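Local coordinates for export chaperone SatS (Mycobacterium tuberculosis H37Rv, PDB 6DNM), which acts as a chaperone for the SecA2 protein export pathway, its C-terminal domain being the part described here, at residues 10-15 with 87-92; 64-69 with 79-84; 17-22 with 95-100; 41-46 with 131-136; 102-107 with 118-123. All blocks are in the same frame, centred on the assembly; numbering follows the deposited sequence.

Contact 1. Residues 10-15 with 87-92; sequences RDFWLQ and GSLAVA
Trp13 reaches from the first turn of helix 12-16 to the loop 87-92 that follows helix 77-86 and makes the one hydrogen bond of the contact. Its indole NE1 donates to Ala90 O at 2.9 Å, nearly straight at 169°. The oxygen lies close to the indole plane, at the ring edge, whereas the donor stands tilted by 30° from the carbonyl plane of Ala90; the bond, with Phe12 over one face, restrains the rotation of the indole. CG of Trp13 lies beside its own backbone N (chi1 -69°), which swings the ring across to the loop.

The apolar part centres on one methyl. Leu89 CD1 meets Trp13 CZ2 at 3.7 Å and Phe12 CE2 at 3.9 Å, its side chain crossing both at about a right angle. Val91 CG2 adds a looser touch on Trp13 CZ2 at 4.3 Å. Within the helical turn, Phe12 CD2 sits 3.6 Å above the centre of one Trp13 face, so the two aromatic residues present a joined surface to Leu89.

Beyond the pair, Phe12 packs on Ile80 and Ala83 of helix 77-86, Leu89 and Val91 rest on helix 56-63, and Trp13 and Val91 both touch Pro20 of strand 19-24.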
# COMPACT_ATOMS: atom_id res chain seq x y z
N ARG A 10 -2.50 -8.41 23.65
CA ARG A 10 -2.04 -9.47 22.75
C ARG A 10 -2.36 -9.17 21.29
O ARG A 10 -1.50 -9.28 20.41
CB ARG A 10 -2.72 -10.78 23.16
CG ARG A 10 -2.07 -12.05 22.64
CD ARG A 10 -0.57 -11.94 22.56
NE ARG A 10 0.07 -13.23 22.79
CZ ARG A 10 1.37 -13.38 23.03
NH1 ARG A 10 2.16 -12.31 23.08
NH2 ARG A 10 1.88 -14.59 23.23
N ASP A 11 -3.61 -8.81 21.02
CA ASP A 11 -4.11 -8.67 19.66
C ASP A 11 -4.45 -7.21 19.40
O ASP A 11 -5.51 -6.90 18.86
CB ASP A 11 -5.36 -9.54 19.50
CG ASP A 11 -5.07 -11.01 19.72
OD1 ASP A 11 -4.24 -11.56 18.98
OD2 ASP A 11 -5.65 -11.62 20.65
N PHE A 12 -3.53 -6.31 19.76
CA PHE A 12 -3.82 -4.88 19.73
C PHE A 12 -4.32 -4.42 18.37
O PHE A 12 -5.38 -3.79 18.26
CB PHE A 12 -2.60 -4.07 20.14
CG PHE A 12 -2.81 -2.58 20.04
CD1 PHE A 12 -3.40 -1.89 21.08
CD2 PHE A 12 -2.44 -1.88 18.89
CE1 PHE A 12 -3.61 -0.52 21.00
CE2 PHE A 12 -2.65 -0.52 18.80
CZ PHE A 12 -3.23 0.16 19.86
N TRP A 13 -3.54 -4.65 17.31
CA TRP A 13 -3.89 -4.09 16.01
C TRP A 13 -5.17 -4.71 15.46
O TRP A 13 -6.00 -4.01 14.85
CB TRP A 13 -2.71 -4.22 15.04
CG TRP A 13 -1.58 -3.31 15.44
CD1 TRP A 13 -0.39 -3.68 16.00
CD2 TRP A 13 -1.56 -1.87 15.36
NE1 TRP A 13 0.38 -2.56 16.25
CE2 TRP A 13 -0.32 -1.45 15.88
CE3 TRP A 13 -2.47 -0.91 14.90
CZ2 TRP A 13 0.04 -0.10 15.94
CZ3 TRP A 13 -2.10 0.43 14.95
CH2 TRP A 13 -0.86 0.82 15.47
N LEU A 14 -5.37 -6.01 15.71
CA LEU A 14 -6.63 -6.65 15.34
C LEU A 14 -7.81 -6.00 16.05
O LEU A 14 -8.84 -5.70 15.44
CB LEU A 14 -6.56 -8.14 15.65
CG LEU A 14 -7.70 -9.02 15.15
CD1 LEU A 14 -7.84 -8.93 13.64
CD2 LEU A 14 -7.45 -10.44 15.57
N GLN A 15 -7.66 -5.73 17.35
CA GLN A 15 -8.77 -5.15 18.11
C GLN A 15 -9.08 -3.73 17.66
O GLN A 15 -10.24 -3.31 17.67
CB GLN A 15 -8.44 -5.18 19.60
CG GLN A 15 -8.46 -6.56 20.21
CD GLN A 15 -8.45 -6.50 21.73
OE1 GLN A 15 -7.45 -6.82 22.36
NE2 GLN A 15 -9.56 -6.08 22.31
N GLY A 87 3.45 5.04 25.88
CA GLY A 87 4.71 4.38 25.61
C GLY A 87 4.60 2.90 25.33
O GLY A 87 5.63 2.23 25.23
N SER A 88 3.39 2.38 25.20
CA SER A 88 3.16 0.95 25.01
C SER A 88 2.86 0.58 23.57
O SER A 88 2.71 -0.61 23.27
CB SER A 88 2.01 0.49 25.90
OG SER A 88 0.81 1.15 25.54
N LEU A 89 2.75 1.56 22.67
CA LEU A 89 2.46 1.27 21.27
C LEU A 89 3.61 0.47 20.67
O LEU A 89 4.77 0.86 20.77
CB LEU A 89 2.28 2.58 20.50
CG LEU A 89 1.84 2.38 19.04
CD1 LEU A 89 0.38 1.95 18.98
CD2 LEU A 89 2.06 3.65 18.22
N ALA A 90 3.27 -0.66 20.06
CA ALA A 90 4.26 -1.53 19.43
C ALA A 90 3.78 -1.71 18.00
O ALA A 90 2.88 -2.52 17.74
CB ALA A 90 4.35 -2.87 20.15
N VAL A 91 4.36 -0.94 17.09
CA VAL A 91 4.01 -1.04 15.68
C VAL A 91 4.57 -2.35 15.15
O VAL A 91 5.77 -2.63 15.30
CB VAL A 91 4.52 0.17 14.89
CG1 VAL A 91 4.09 0.07 13.44
CG2 VAL A 91 4.00 1.45 15.52
N ALA A 92 3.70 -3.17 14.57
CA ALA A 92 4.08 -4.46 14.04
C ALA A 92 3.32 -4.66 12.75
O ALA A 92 2.10 -4.45 12.71
CB ALA A 92 3.73 -5.57 15.03

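Contact 2. Residues 64-69 with 79-84; sequences ADEHDH and DIRTAA
Ala64 meets Ala84 of helix 77-86 where the two backbones come nearest, their CA atoms 4.8 Å apart. Although Ala64 points its side chain away overall, Ala64 CB still lies 4.0 Å from Ala84 CB. The Ala84 methyl, which points toward the loop, packs closer to the backbone, at 3.6 Å from Ala64 N. The small side chains are consistent with this close approach of loop and helix.

Asp65 takes part through its backbone: Asp65 O is 4.1 Å from Arg81 CD, alongside the aliphatic stem of the arginine.

Glu66 supplies the charged end of the contact. Its chain bends at chi2 (78°) and brings the carboxylate over one face of the Arg81 guanidinium. Glu66 OE1 stands 3.0 Å above that plane, toward its rim, and is 3.2 Å from Arg81 NE. The carboxylate and guanidinium planes are 61° apart. This is a salt bridge by charge alone, since no N-H of the arginine points at the oxygen. The arginine is extended as far as CD and then turns at chi3 (63°), which lays its flat group beneath Glu66. Its NH2 also forms a salt bridge with Asp78, one turn back in the same helix, so the guanidinium is shared between two carboxylates.

Farther along, His69 turns to other partners, with NE2 bonded to Tyr77 OH. The whole is a surface contact between a helix and the loop that leads to it: the loop leaving helix 56-63 touches helix 77-86 over residues 64-66, then departs.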
# COMPACT_ATOMS: atom_id res chain seq x y z
N ALA A 64 1.53 9.92 18.67
CA ALA A 64 1.42 10.50 20.01
C ALA A 64 0.85 11.90 19.99
O ALA A 64 0.41 12.39 21.04
CB ALA A 64 2.79 10.54 20.68
N ASP A 65 0.87 12.58 18.85
CA ASP A 65 0.42 13.96 18.76
C ASP A 65 -1.04 14.01 18.35
O ASP A 65 -1.55 13.11 17.68
CB ASP A 65 1.26 14.73 17.75
CG ASP A 65 2.65 15.05 18.26
OD1 ASP A 65 2.80 15.15 19.49
OD2 ASP A 65 3.57 15.20 17.44
N GLU A 66 -1.71 15.08 18.76
CA GLU A 66 -3.07 15.34 18.29
C GLU A 66 -3.03 15.66 16.81
O GLU A 66 -2.18 16.43 16.35
CB GLU A 66 -3.66 16.52 19.05
CG GLU A 66 -5.17 16.49 19.18
CD GLU A 66 -5.63 15.54 20.26
OE1 GLU A 66 -5.71 14.32 20.00
OE2 GLU A 66 -5.92 16.02 21.38
N HIS A 67 -3.94 15.06 16.05
CA HIS A 67 -3.96 15.24 14.61
C HIS A 67 -5.40 15.20 14.13
O HIS A 67 -6.27 14.55 14.73
CB HIS A 67 -3.17 14.14 13.89
CG HIS A 67 -1.69 14.23 14.09
ND1 HIS A 67 -0.95 15.30 13.66
CD2 HIS A 67 -0.82 13.36 14.65
CE1 HIS A 67 0.32 15.10 13.96
NE2 HIS A 67 0.43 13.93 14.57
N ASP A 68 -5.64 15.90 13.04
CA ASP A 68 -6.88 15.79 12.29
C ASP A 68 -6.51 15.21 10.93
O ASP A 68 -5.95 15.90 10.08
CB ASP A 68 -7.59 17.13 12.16
CG ASP A 68 -9.04 16.98 11.74
OD1 ASP A 68 -9.38 17.39 10.61
OD2 ASP A 68 -9.83 16.43 12.53
N HIS A 69 -6.78 13.92 10.76
CA HIS A 69 -6.54 13.22 9.51
C HIS A 69 -7.66 12.21 9.33
O HIS A 69 -8.59 12.14 10.14
CB HIS A 69 -5.17 12.54 9.51
CG HIS A 69 -4.93 11.67 10.71
ND1 HIS A 69 -5.73 10.60 11.02
CD2 HIS A 69 -3.99 11.74 11.69
CE1 HIS A 69 -5.30 10.04 12.14
NE2 HIS A 69 -4.24 10.71 12.56
N ASP A 79 -7.53 4.70 21.00
CA ASP A 79 -6.73 3.62 21.57
C ASP A 79 -5.30 3.66 21.04
O ASP A 79 -4.35 3.39 21.78
CB ASP A 79 -7.36 2.26 21.25
CG ASP A 79 -8.53 1.92 22.16
OD1 ASP A 79 -8.81 2.68 23.12
OD2 ASP A 79 -9.18 0.88 21.93
N ILE A 80 -5.14 3.97 19.76
CA ILE A 80 -3.80 4.09 19.19
C ILE A 80 -3.05 5.26 19.80
O ILE A 80 -1.90 5.13 20.23
CB ILE A 80 -3.87 4.19 17.65
CG1 ILE A 80 -4.50 2.92 17.06
CG2 ILE A 80 -2.48 4.47 17.08
CD1 ILE A 80 -4.92 3.05 15.62
N ARG A 81 -3.69 6.43 19.83
CA ARG A 81 -3.04 7.62 20.36
C ARG A 81 -2.67 7.44 21.82
O ARG A 81 -1.56 7.81 22.24
CB ARG A 81 -3.95 8.84 20.17
CG ARG A 81 -3.37 10.13 20.72
CD ARG A 81 -4.19 11.34 20.30
NE ARG A 81 -5.55 11.28 20.83
CZ ARG A 81 -5.95 11.88 21.95
NH1 ARG A 81 -5.08 12.59 22.66
NH2 ARG A 81 -7.20 11.78 22.35
N THR A 82 -3.58 6.86 22.62
CA THR A 82 -3.31 6.62 24.03
C THR A 82 -2.18 5.61 24.23
O THR A 82 -1.36 5.76 25.14
CB THR A 82 -4.59 6.14 24.73
OG1 THR A 82 -5.63 7.11 24.55
CG2 THR A 82 -4.35 5.95 26.21
N ALA A 83 -2.12 4.58 23.38
CA ALA A 83 -0.99 3.66 23.46
C ALA A 83 0.32 4.37 23.14
O ALA A 83 1.35 4.12 23.78
CB ALA A 83 -1.21 2.47 22.53
N ALA A 84 0.30 5.24 22.12
CA ALA A 84 1.50 6.01 21.79
C ALA A 84 1.95 6.87 22.97
O ALA A 84 3.13 6.89 23.32
CB ALA A 84 1.24 6.88 20.56

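Contact 3. Residues 17-22 with 95-100; sequences GIDPIQ and DDNVYV
Gln22 and the chain 97-99 are joined by two backbone hydrogen bonds: Gln22 N donates to Asn97 O at 3.1 Å, and Tyr99 N donates to Gln22 O at 2.9 Å. One residue thereby grips both sides of Val98. On the sheet face shared by Gln22 and Val98 the two side chains lie side by side, with Gln22 OE1 3.3 Å from Val98 CG1. Ile21 touches the ring edge of Tyr99, its CB 4.1 Å from Tyr99 CE2, while Ile21 CG2 packs at 4.0 Å against Asn97 CB.

This is a parallel pairing in a mixed four-stranded sheet. Strand 98-100 forms one outer edge beside strand 19-24, whose other neighbour, strand 29-37, runs antiparallel to it. The short axes of strands 19-22 and 98-100 cross at -27°.

Where direct backbone bonding gives way, one water bridges the chains: it donates to Pro20 O at 2.7 Å and accepts from Asn97 ND2 at 2.8 Å. CG of Asn97 stands beside its backbone N (chi1 -73°), directing the amide toward Asp19 and this water.

In the next shell, Arg34 on strand 29-37 makes a weak hydrogen bond to Asn97 OD1 and a long, weak ion pair with Asp19. Gln22 NE2 is held by Tyr31 OH, and Tyr99 OH by Glu125 of helix 117-134, whose Leu122 and Leu126 pack against the tyrosine.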
# COMPACT_ATOMS: atom_id res chain seq x y z
N GLY A 17 -8.71 -2.64 14.65
CA GLY A 17 -9.24 -2.70 13.30
C GLY A 17 -8.47 -1.91 12.28
O GLY A 17 -8.99 -1.60 11.21
N ILE A 18 -7.22 -1.56 12.58
CA ILE A 18 -6.38 -0.75 11.71
C ILE A 18 -5.04 -1.47 11.60
O ILE A 18 -4.52 -1.94 12.61
CB ILE A 18 -6.21 0.68 12.29
CG1 ILE A 18 -7.57 1.40 12.34
CG2 ILE A 18 -5.19 1.48 11.51
CD1 ILE A 18 -7.62 2.65 13.22
N ASP A 19 -4.51 -1.57 10.38
CA ASP A 19 -3.30 -2.34 10.13
C ASP A 19 -2.12 -1.42 9.89
O ASP A 19 -2.17 -0.58 8.97
CB ASP A 19 -3.45 -3.22 8.88
CG ASP A 19 -4.39 -4.39 9.07
OD1 ASP A 19 -4.56 -4.88 10.20
OD2 ASP A 19 -4.95 -4.82 8.04
N PRO A 20 -1.01 -1.61 10.60
CA PRO A 20 0.26 -1.06 10.11
C PRO A 20 0.68 -1.80 8.85
O PRO A 20 0.52 -3.01 8.74
CB PRO A 20 1.24 -1.35 11.26
CG PRO A 20 0.35 -1.63 12.47
CD PRO A 20 -0.87 -2.29 11.89
N ILE A 21 1.19 -1.04 7.88
CA ILE A 21 1.66 -1.64 6.63
C ILE A 21 3.07 -1.15 6.33
O ILE A 21 3.50 -0.09 6.80
CB ILE A 21 0.71 -1.38 5.43
CG1 ILE A 21 0.75 0.09 5.00
CG2 ILE A 21 -0.72 -1.84 5.74
CD1 ILE A 21 -0.01 0.35 3.70
N GLN A 22 3.79 -1.94 5.53
CA GLN A 22 5.14 -1.61 5.08
C GLN A 22 5.13 -1.52 3.56
O GLN A 22 4.63 -2.43 2.89
CB GLN A 22 6.11 -2.71 5.49
CG GLN A 22 7.57 -2.46 5.13
CD GLN A 22 8.41 -3.70 5.30
OE1 GLN A 22 8.15 -4.72 4.66
NE2 GLN A 22 9.41 -3.63 6.17
N ASP A 95 2.92 -10.28 7.83
CA ASP A 95 3.55 -10.60 6.55
C ASP A 95 2.64 -10.29 5.37
O ASP A 95 3.13 -9.96 4.28
CB ASP A 95 3.97 -12.07 6.51
CG ASP A 95 5.18 -12.38 7.40
OD1 ASP A 95 5.76 -11.45 8.00
OD2 ASP A 95 5.55 -13.57 7.48
N ASP A 96 1.33 -10.39 5.57
CA ASP A 96 0.35 -10.09 4.52
C ASP A 96 0.17 -8.60 4.28
O ASP A 96 -0.56 -8.22 3.35
CB ASP A 96 -1.00 -10.75 4.83
CG ASP A 96 -1.57 -10.29 6.16
OD1 ASP A 96 -2.75 -9.91 6.20
OD2 ASP A 96 -0.81 -10.28 7.15
N ASN A 97 0.80 -7.75 5.09
CA ASN A 97 0.74 -6.31 4.93
C ASN A 97 2.08 -5.73 4.50
O ASN A 97 2.35 -4.54 4.72
CB ASN A 97 0.21 -5.66 6.20
CG ASN A 97 -1.25 -5.89 6.38
OD1 ASN A 97 -2.00 -5.85 5.42
ND2 ASN A 97 -1.67 -6.17 7.61
N VAL A 98 2.91 -6.56 3.87
CA VAL A 98 4.19 -6.15 3.30
C VAL A 98 4.00 -6.01 1.79
O VAL A 98 3.66 -6.98 1.10
CB VAL A 98 5.28 -7.19 3.64
CG1 VAL A 98 6.54 -6.93 2.85
CG2 VAL A 98 5.57 -7.16 5.13
N TYR A 99 4.21 -4.81 1.27
CA TYR A 99 3.97 -4.49 -0.12
C TYR A 99 5.26 -4.01 -0.77
O TYR A 99 5.86 -3.05 -0.29
CB TYR A 99 2.92 -3.39 -0.22
CG TYR A 99 1.58 -3.79 0.34
CD1 TYR A 99 0.76 -4.67 -0.35
CD2 TYR A 99 1.13 -3.30 1.56
CE1 TYR A 99 -0.49 -5.04 0.15
CE2 TYR A 99 -0.11 -3.66 2.07
CZ TYR A 99 -0.91 -4.53 1.36
OH TYR A 99 -2.15 -4.89 1.85
N VAL A 100 5.68 -4.66 -1.84
CA VAL A 100 6.99 -4.40 -2.44
C VAL A 100 6.78 -3.98 -3.89
O VAL A 100 6.37 -4.80 -4.73
CB VAL A 100 7.91 -5.63 -2.35
CG1 VAL A 100 9.29 -5.32 -2.94
CG2 VAL A 100 8.03 -6.10 -0.92
O HOH W 1 -0.02 -5.47 9.77

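Contact 4. Residues 41-46 with 131-136; sequences PIFLGR and GDYSED
Phe43 and Tyr133 form the aromatic core of the contact, an offset edge-to-face pair in which the edge of Phe43 is turned to the face of Tyr133. The centroids lie 5.3 Å apart and the planes meet at 62°. Phe43 CD2 comes within 3.5 Å of Tyr133 CG. A CH-pi contact reinforces the pair, Phe43 CB standing 4.2 Å from the Tyr133 centroid and only 11° off the ring normal. Phe43 N also lies over that ring, offset toward its rim. Tyr133 owes this reach to a CG anti to its backbone N (chi1 172°), which sends the ring from the last turn of helix 117-134 onto strand 40-43.

Aliphatic packing flanks the rings. Pro41 CG touches Asp132 CB at 3.7 Å, so the aspartate joins in by its methylene, and Ile42 CG2 approaches Tyr133 CE1 at 4.2 Å. Ile50 of strand 49-52 touches both aromatic residues.

At the polar end, Tyr133 OH rests against the backbone, 3.1 Å from Gly45 C in strand 45-46, with no hydrogen bond to Gly45 or Arg46. Its bonding partner is Asp70 OD2; the backbone of Gly45 is itself hydrogen-bonded with Asp70.

Dispersion and aromatic forces therefore join helix to strand here, and the phenol hydroxyl, set against the backbone of Gly45, has its polar need met by the Asp70 carboxylate from the loop after helix 56-63.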
# COMPACT_ATOMS: atom_id res chain seq x y z
N PRO A 41 -10.98 1.57 1.44
CA PRO A 41 -9.73 1.75 2.18
C PRO A 41 -9.58 3.18 2.66
O PRO A 41 -9.82 4.14 1.92
CB PRO A 41 -8.65 1.40 1.15
CG PRO A 41 -9.29 1.70 -0.17
CD PRO A 41 -10.76 1.44 -0.01
N ILE A 42 -9.16 3.33 3.91
CA ILE A 42 -8.79 4.62 4.47
C ILE A 42 -7.37 4.50 5.02
O ILE A 42 -7.09 3.59 5.81
CB ILE A 42 -9.75 5.13 5.56
CG1 ILE A 42 -11.22 5.00 5.13
CG2 ILE A 42 -9.44 6.57 5.90
CD1 ILE A 42 -12.20 5.57 6.13
N PHE A 43 -6.49 5.40 4.61
CA PHE A 43 -5.12 5.41 5.09
C PHE A 43 -4.92 6.54 6.09
O PHE A 43 -5.71 7.48 6.17
CB PHE A 43 -4.13 5.63 3.94
CG PHE A 43 -4.01 4.46 2.99
CD1 PHE A 43 -2.96 3.56 3.10
CD2 PHE A 43 -4.91 4.31 1.94
CE1 PHE A 43 -2.83 2.52 2.21
CE2 PHE A 43 -4.78 3.26 1.04
CZ PHE A 43 -3.74 2.37 1.18
N LEU A 44 -3.86 6.43 6.87
CA LEU A 44 -3.37 7.55 7.66
C LEU A 44 -2.93 8.63 6.68
O LEU A 44 -1.90 8.50 6.02
CB LEU A 44 -2.22 7.08 8.53
CG LEU A 44 -1.60 8.12 9.45
CD1 LEU A 44 -2.62 8.54 10.53
CD2 LEU A 44 -0.31 7.57 10.09
N GLY A 45 -3.73 9.68 6.55
CA GLY A 45 -3.48 10.68 5.53
C GLY A 45 -4.62 11.66 5.50
O GLY A 45 -5.55 11.61 6.30
N ARG A 46 -4.54 12.58 4.53
CA ARG A 46 -5.57 13.58 4.34
C ARG A 46 -5.57 14.00 2.88
O ARG A 46 -4.54 13.94 2.21
CB ARG A 46 -5.34 14.81 5.23
CG ARG A 46 -3.97 15.46 4.99
CD ARG A 46 -3.49 16.27 6.19
NE ARG A 46 -2.32 17.08 5.87
CZ ARG A 46 -1.06 16.73 6.12
NH1 ARG A 46 -0.06 17.53 5.79
NH2 ARG A 46 -0.80 15.56 6.70
N GLY A 131 -5.47 3.81 -5.21
CA GLY A 131 -6.34 4.45 -6.18
C GLY A 131 -7.71 4.76 -5.60
O GLY A 131 -8.25 5.85 -5.82
N ASP A 132 -8.28 3.82 -4.84
CA ASP A 132 -9.59 4.05 -4.25
C ASP A 132 -9.53 5.18 -3.22
O ASP A 132 -10.39 6.07 -3.22
CB ASP A 132 -10.10 2.77 -3.59
CG ASP A 132 -10.44 1.68 -4.60
OD1 ASP A 132 -10.38 1.92 -5.83
OD2 ASP A 132 -10.78 0.56 -4.16
N TYR A 133 -8.52 5.16 -2.35
CA TYR A 133 -8.40 6.17 -1.32
C TYR A 133 -8.16 7.55 -1.92
O TYR A 133 -8.69 8.56 -1.42
CB TYR A 133 -7.26 5.81 -0.37
CG TYR A 133 -6.94 6.90 0.63
CD1 TYR A 133 -7.82 7.22 1.66
CD2 TYR A 133 -5.76 7.63 0.54
CE1 TYR A 133 -7.53 8.22 2.57
CE2 TYR A 133 -5.45 8.62 1.45
CZ TYR A 133 -6.34 8.92 2.46
OH TYR A 133 -6.03 9.92 3.36
N SER A 134 -7.37 7.63 -2.98
CA SER A 134 -7.06 8.90 -3.61
C SER A 134 -8.20 9.44 -4.46
O SER A 134 -8.13 10.59 -4.91
CB SER A 134 -5.81 8.77 -4.49
OG SER A 134 -6.08 7.97 -5.62
N GLU A 135 -9.25 8.64 -4.69
CA GLU A 135 -10.38 9.03 -5.52
C GLU A 135 -9.95 9.41 -6.94
O GLU A 135 -10.57 10.25 -7.59
CB GLU A 135 -11.23 10.13 -4.87
CG GLU A 135 -11.82 9.70 -3.53
CD GLU A 135 -12.72 10.76 -2.94
OE1 GLU A 135 -13.57 10.41 -2.09
OE2 GLU A 135 -12.59 11.94 -3.33
N ASP A 136 -8.89 8.76 -7.41
CA ASP A 136 -8.32 8.99 -8.74
C ASP A 136 -8.38 7.67 -9.50
O ASP A 136 -8.05 6.62 -8.95
CB ASP A 136 -6.86 9.43 -8.60
CG ASP A 136 -6.29 9.98 -9.89
OD1 ASP A 136 -5.86 11.16 -9.89
OD2 ASP A 136 -6.25 9.25 -10.90

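Contact 5. Residues 102-107 with 118-123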
# COMPACT_ATOMS: atom_id res chain seq x y z
N SER A 102 9.55 -2.57 -5.38
CA SER A 102 10.94 -2.66 -5.82
C SER A 102 11.13 -3.72 -6.89
O SER A 102 10.70 -4.87 -6.74
CB SER A 102 11.79 -3.04 -4.62
OG SER A 102 11.41 -2.29 -3.49
N GLY A 103 11.83 -3.34 -7.96
CA GLY A 103 12.21 -4.25 -9.01
C GLY A 103 11.16 -4.52 -10.07
O GLY A 103 11.51 -5.04 -11.14
N LEU A 104 9.89 -4.21 -9.83
CA LEU A 104 8.86 -4.56 -10.80
C LEU A 104 9.12 -3.89 -12.14
O LEU A 104 8.90 -4.50 -13.20
CB LEU A 104 7.47 -4.20 -10.28
CG LEU A 104 6.94 -5.08 -9.14
CD1 LEU A 104 5.63 -4.52 -8.62
CD2 LEU A 104 6.77 -6.53 -9.59
N VAL A 105 9.60 -2.64 -12.13
CA VAL A 105 9.87 -1.94 -13.38
C VAL A 105 10.90 -2.69 -14.22
O VAL A 105 10.80 -2.74 -15.45
CB VAL A 105 10.28 -0.48 -13.11
CG1 VAL A 105 11.60 -0.40 -12.34
CG2 VAL A 105 10.36 0.31 -14.41
N ASP A 106 11.89 -3.28 -13.57
CA ASP A 106 12.91 -4.05 -14.28
C ASP A 106 12.36 -5.40 -14.72
O ASP A 106 12.64 -5.85 -15.84
CB ASP A 106 14.15 -4.22 -13.40
CG ASP A 106 14.73 -2.88 -12.97
OD1 ASP A 106 14.80 -2.63 -11.75
OD2 ASP A 106 15.09 -2.08 -13.86
N ASP A 107 11.53 -6.03 -13.88
CA ASP A 107 11.00 -7.34 -14.22
C ASP A 107 10.03 -7.28 -15.39
O ASP A 107 10.04 -8.15 -16.26
CB ASP A 107 10.34 -7.99 -13.00
CG ASP A 107 11.34 -8.29 -11.91
OD1 ASP A 107 12.54 -8.43 -12.23
OD2 ASP A 107 10.94 -8.39 -10.72
N GLU A 118 3.54 -13.68 -6.58
CA GLU A 118 3.12 -13.27 -5.25
C GLU A 118 3.43 -11.80 -5.00
O GLU A 118 2.58 -11.06 -4.48
CB GLU A 118 3.78 -14.17 -4.19
CG GLU A 118 3.20 -13.98 -2.81
CD GLU A 118 4.13 -14.49 -1.73
OE1 GLU A 118 3.92 -14.14 -0.55
OE2 GLU A 118 5.08 -15.24 -2.06
N GLN A 119 4.63 -11.35 -5.36
CA GLN A 119 4.96 -9.93 -5.23
C GLN A 119 3.95 -9.06 -5.96
O GLN A 119 3.45 -8.07 -5.42
CB GLN A 119 6.36 -9.66 -5.77
CG GLN A 119 6.72 -8.19 -5.63
CD GLN A 119 8.04 -7.83 -6.25
OE1 GLN A 119 8.76 -8.70 -6.73
NE2 GLN A 119 8.36 -6.54 -6.22
N LEU A 120 3.65 -9.41 -7.20
CA LEU A 120 2.71 -8.63 -7.98
C LEU A 120 1.31 -8.64 -7.40
O LEU A 120 0.65 -7.65 -7.40
CB LEU A 120 2.71 -9.08 -9.44
CG LEU A 120 1.83 -8.26 -10.37
CD1 LEU A 120 2.29 -6.82 -10.44
CD2 LEU A 120 1.73 -8.86 -11.77
N ASP A 121 0.88 -9.78 -6.89
CA ASP A 121 -0.44 -9.87 -6.31
C ASP A 121 -0.61 -8.92 -5.15
O ASP A 121 -1.58 -8.20 -5.08
CB ASP A 121 -0.79 -11.28 -5.90
CG ASP A 121 -2.28 -11.44 -5.76
OD1 ASP A 121 -2.81 -11.28 -4.70
OD2 ASP A 121 -2.94 -11.63 -6.80
N LEU A 122 0.36 -8.94 -4.24
CA LEU A 122 0.35 -7.98 -3.14
C LEU A 122 0.43 -6.55 -3.64
O LEU A 122 -0.30 -5.67 -3.15
CB LEU A 122 1.50 -8.30 -2.18
CG LEU A 122 1.25 -9.48 -1.25
CD1 LEU A 122 2.58 -10.06 -0.76
CD2 LEU A 122 0.38 -9.05 -0.09
N ALA A 123 1.30 -6.28 -4.62
CA ALA A 123 1.45 -4.91 -5.12
C ALA A 123 0.15 -4.37 -5.70
O ALA A 123 -0.20 -3.20 -5.48
CB ALA A 123 2.56 -4.84 -6.17
O HOH W 2 9.04 -9.53 -9.37
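The turn that leads into helix 104-110 is tied here to the beginning of helix 117-134, chiefly through Gln119 and Leu104. Gln119 NE2 donates to Ser102 O at 2.9 Å, with an angle of 150° at the hydrogen. The oxygen is nearly in the amide plane, while the donor is tilted 28° from the carbonyl plane of Ser102. Gln119 is fully extended, CG anti to its backbone N (chi1 -180°), and so spans the distance to the turn. Its other amide atom is used as well: a water donates to Gln119 OE1 at 2.8 Å and to Asp107 OD2 at 2.6 Å, linking the amide to the first turn of helix 104-110.

Two consecutive helices are thereby clasped at their N-terminal ends, with Gly103 at the N-cap position of the first. Leu104 comes from the opposite direction to Gln119 and lies against its amide, Leu104 CG 3.6 Å from Gln119 NE2. Leu104 CD1 also meets Ala123 CB, one turn on from Gln119, at 3.9 Å and, more loosely, Leu120 CD1 at 4.4 Å.

A second acceptor for Gln119 NE2 is Val100 O, at the end of strand 98-100, so this amide nitrogen serves two carbonyls on either side of Leu101. Trp176 of helix 170-185 packs on Leu104, and Leu120 leans on Val153, Val156 and Leu157 of helix 148-157.

Contacts 1 and 2 lie on the same side of the chain's centre, 13 Å apart between centres, and share the end of helix 77-86, where Ala83 O probably accepts from Ser88 N and Leu89 N. Contact 5 lies on the opposite side, about 29 Å from contact 1 and 33 Å from contact 2, centre to centre. Contacts 3 and 4 touch through Ile21 and Phe43; both reach the four-stranded sheet, contact 4 also strand 45-46 of the three-stranded one. Helix 117-134 serves contacts 4 and 5. Along the chain, contact 2 is nested within contacts 1, 3 and 4, whereas contact 5 follows contacts 1, 2 and 3 and is nested within contact 4. The sheet and helix 117-134 together connect the two ends of this chaperone domain.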